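Local structure of maltose/maltodextrin-binding protein (Thermus thermophilus, 2GH9) at residues Glu132-Leu137 with Pro251-Pro256. The protein binds maltotriose and probably delivers such maltodextrins to a membrane transporter, as periplasmic solute-binding proteins of this family do. Sequence-based numbering, arbitrary orientation.
Unlike the reference sequence in segment 251-256: Val-254 (reference Ala).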
ATOM      1  N   GLU A 132      17.354 -12.922  14.372  1.00 27.86           N
ATOM      2  CA  GLU A 132      18.768 -13.315  14.377  1.00 28.74           C
ATOM      3  C   GLU A 132      19.037 -14.282  13.219  1.00 29.08           C
ATOM      4  O   GLU A 132      20.060 -14.208  12.543  1.00 28.91           O
ATOM      5  CB  GLU A 132      19.142 -13.947  15.731  1.00 28.82           C
ATOM      6  CG  GLU A 132      19.204 -12.959  16.947  1.00 29.20           C
ATOM      7  CD  GLU A 132      17.844 -12.444  17.456  1.00 30.24           C
ATOM      8  OE1 GLU A 132      16.834 -13.192  17.412  1.00 30.58           O
ATOM      9  OE2 GLU A 132      17.797 -11.267  17.921  1.00 29.89           O
ATOM     10  N   GLU A 133      18.087 -15.176  12.996  1.00 29.25           N
ATOM     11  CA  GLU A 133      18.137 -16.117  11.888  1.00 30.11           C
ATOM     12  C   GLU A 133      18.040 -15.414  10.517  1.00 29.75           C
ATOM     13  O   GLU A 133      18.716 -15.795   9.568  1.00 30.19           O
ATOM     14  CB  GLU A 133      16.985 -17.104  12.036  1.00 30.62           C
ATOM     15  CG  GLU A 133      17.310 -18.499  11.630  1.00 32.65           C
ATOM     16  CD  GLU A 133      16.191 -19.448  11.956  1.00 31.44           C
ATOM     17  OE1 GLU A 133      16.428 -20.394  12.731  1.00 35.89           O
ATOM     18  OE2 GLU A 133      15.079 -19.247  11.451  1.00 33.17           O
ATOM     19  N   PHE A 134      17.188 -14.392  10.440  1.00 29.88           N
ATOM     20  CA  PHE A 134      17.034 -13.554   9.251  1.00 29.88           C
ATOM     21  C   PHE A 134      18.308 -12.790   8.964  1.00 29.71           C
ATOM     22  O   PHE A 134      18.776 -12.777   7.836  1.00 29.61           O
ATOM     23  CB  PHE A 134      15.879 -12.553   9.440  1.00 28.85           C
ATOM     24  CG  PHE A 134      15.915 -11.379   8.477  1.00 29.03           C
ATOM     25  CD1 PHE A 134      15.415 -11.507   7.180  1.00 27.45           C
ATOM     26  CD2 PHE A 134      16.414 -10.146   8.884  1.00 26.26           C
ATOM     27  CE1 PHE A 134      15.452 -10.437   6.300  1.00 27.71           C
ATOM     28  CE2 PHE A 134      16.437  -9.078   8.016  1.00 26.99           C
ATOM     29  CZ  PHE A 134      15.951  -9.226   6.717  1.00 27.16           C
ATOM     30  N   LEU A 135      18.835 -12.137   9.998  1.00 30.45           N
ATOM     31  CA  LEU A 135      20.047 -11.355   9.894  1.00 31.16           C
ATOM     32  C   LEU A 135      21.207 -12.187   9.382  1.00 31.65           C
ATOM     33  O   LEU A 135      21.882 -11.785   8.433  1.00 31.82           O
ATOM     34  CB  LEU A 135      20.405 -10.709  11.237  1.00 31.18           C
ATOM     35  CG  LEU A 135      21.649  -9.814  11.246  1.00 30.75           C
ATOM     36  CD1 LEU A 135      21.593  -8.735  10.152  1.00 26.67           C
ATOM     37  CD2 LEU A 135      21.826  -9.200  12.648  1.00 31.12           C
ATOM     38  N   ALA A 136      21.409 -13.350   9.990  1.00 32.32           N
ATOM     39  CA  ALA A 136      22.503 -14.255   9.615  1.00 33.06           C
ATOM     40  C   ALA A 136      22.387 -14.714   8.157  1.00 33.63           C
ATOM     41  O   ALA A 136      23.369 -14.696   7.411  1.00 34.35           O
ATOM     42  CB  ALA A 136      22.541 -15.459  10.548  1.00 32.81           C
ATOM     43  N   LEU A 137      21.175 -15.097   7.762  1.00 33.92           N
ATOM     44  CA  LEU A 137      20.869 -15.482   6.387  1.00 33.61           C
ATOM     45  C   LEU A 137      21.085 -14.346   5.380  1.00 33.78           C
ATOM     46  O   LEU A 137      21.724 -14.553   4.346  1.00 33.55           O
ATOM     47  CB  LEU A 137      19.427 -15.967   6.305  1.00 33.78           C
ATOM     48  CG  LEU A 137      18.875 -16.522   4.997  1.00 34.19           C
ATOM     49  CD1 LEU A 137      19.691 -17.731   4.538  1.00 33.68           C
ATOM     50  CD2 LEU A 137      17.386 -16.888   5.166  1.00 33.62           C
ATOM     51  N   PRO A 251       5.526 -12.868   7.686  1.00 22.62           N
ATOM     52  CA  PRO A 251       5.702 -11.612   8.406  1.00 22.19           C
ATOM     53  C   PRO A 251       7.180 -11.242   8.438  1.00 22.15           C
ATOM     54  O   PRO A 251       8.031 -12.107   8.392  1.00 20.27           O
ATOM     55  CB  PRO A 251       5.169 -11.890   9.822  1.00 22.62           C
ATOM     56  CG  PRO A 251       4.853 -13.356   9.895  1.00 23.26           C
ATOM     57  CD  PRO A 251       5.004 -13.961   8.528  1.00 22.64           C
ATOM     58  N   PHE A 252       7.467  -9.950   8.492  1.00 22.38           N
ATOM     59  CA  PHE A 252       8.825  -9.509   8.657  1.00 22.62           C
ATOM     60  C   PHE A 252       9.191  -9.729  10.119  1.00 22.55           C
ATOM     61  O   PHE A 252       8.349  -9.570  10.965  1.00 22.71           O
ATOM     62  CB  PHE A 252       8.990  -8.050   8.264  1.00 22.78           C
ATOM     63  CG  PHE A 252      10.425  -7.662   8.053  1.00 22.83           C
ATOM     64  CD1 PHE A 252      11.059  -7.930   6.835  1.00 23.83           C
ATOM     65  CD2 PHE A 252      11.159  -7.135   9.078  1.00 22.15           C
ATOM     66  CE1 PHE A 252      12.383  -7.616   6.649  1.00 23.18           C
ATOM     67  CE2 PHE A 252      12.492  -6.809   8.893  1.00 23.26           C
ATOM     68  CZ  PHE A 252      13.103  -7.058   7.687  1.00 22.20           C
ATOM     69  N   PRO A 253      10.428 -10.162  10.407  1.00 22.70           N
ATOM     70  CA  PRO A 253      10.849 -10.260  11.805  1.00 22.88           C
ATOM     71  C   PRO A 253      10.795  -8.946  12.584  1.00 23.02           C
ATOM     72  O   PRO A 253      10.960  -7.860  12.022  1.00 21.90           O
ATOM     73  CB  PRO A 253      12.291 -10.783  11.732  1.00 23.06           C
ATOM     74  CG  PRO A 253      12.702 -10.735  10.326  1.00 23.46           C
ATOM     75  CD  PRO A 253      11.454 -10.686   9.486  1.00 23.05           C
ATOM     76  N   VAL A 254      10.546  -9.068  13.882  1.00 22.89           N
ATOM     77  CA  VAL A 254      10.469  -7.922  14.748  1.00 23.26           C
ATOM     78  C   VAL A 254      11.893  -7.408  14.926  1.00 24.13           C
ATOM     79  O   VAL A 254      12.808  -8.199  15.203  1.00 24.99           O
ATOM     80  CB  VAL A 254       9.807  -8.283  16.098  1.00 23.20           C
ATOM     81  CG1 VAL A 254       9.589  -7.029  16.979  1.00 22.98           C
ATOM     82  CG2 VAL A 254       8.495  -8.962  15.839  1.00 19.95           C
ATOM     83  N   PRO A 255      12.098  -6.086  14.720  1.00 24.98           N
ATOM     84  CA  PRO A 255      13.454  -5.533  14.869  1.00 24.71           C
ATOM     85  C   PRO A 255      13.956  -5.713  16.307  1.00 24.93           C
ATOM     86  O   PRO A 255      13.146  -5.750  17.244  1.00 25.29           O
ATOM     87  CB  PRO A 255      13.283  -4.047  14.545  1.00 24.78           C
ATOM     88  CG  PRO A 255      11.951  -3.901  13.908  1.00 26.15           C
ATOM     89  CD  PRO A 255      11.110  -5.059  14.335  1.00 24.83           C
ATOM     90  N   PRO A 256      15.279  -5.817  16.480  1.00 24.63           N
ATOM     91  CA  PRO A 256      15.854  -5.960  17.807  1.00 24.33           C
ATOM     92  C   PRO A 256      15.659  -4.672  18.629  1.00 23.86           C
ATOM     93  O   PRO A 256      15.828  -3.568  18.112  1.00 23.96           O
ATOM     94  CB  PRO A 256      17.333  -6.223  17.513  1.00 24.94           C
ATOM     95  CG  PRO A 256      17.573  -5.551  16.194  1.00 25.58           C
ATOM     96  CD  PRO A 256      16.308  -5.744  15.426  1.00 24.96           C
TER
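Phe-134 and Phe-252 form a T-shaped (edge-to-face) aromatic pair in one lobe of this periplasmic-binding-protein fold, joining helix 131-141 to the proline-rich loop that follows strand 247-250. The edge of Phe-252 is directed at the face of Phe-134, with ring centroids 5.1 Å apart and planes at 67°. The closest approach is Phe-134 CZ to Phe-252 CZ at 3.7 Å, and Phe-252 CE1 lies 3.9 Å from the same Phe-134 CZ. With CG anti to the backbone N (chi1 162°), the Phe-134 side chain lays CB and CG against Pro-253 and brings CZ to Phe-252. Both rings also meet Phe-149, making a small aromatic cluster, while Met-229 and Leu-231 of strand 227-232 touch Phe-134 and Phe-252 respectively.

Aliphatic packing adds a second point of contact at the base of the Phe-134 ring, where the pyrrolidine of Pro-253 crosses the side chain at about a right angle. Cutting Phe-134 back to alanine would remove the ring, and the edge of Phe-252 would probably lose its aromatic partner, with a gap opening beside Pro-253. Within the loop, Pro-253 CD lies above one face of the Phe-252 ring, displaced toward its rim, and Pro-253 CG reaches across to Phe-134 CG at 3.8 Å.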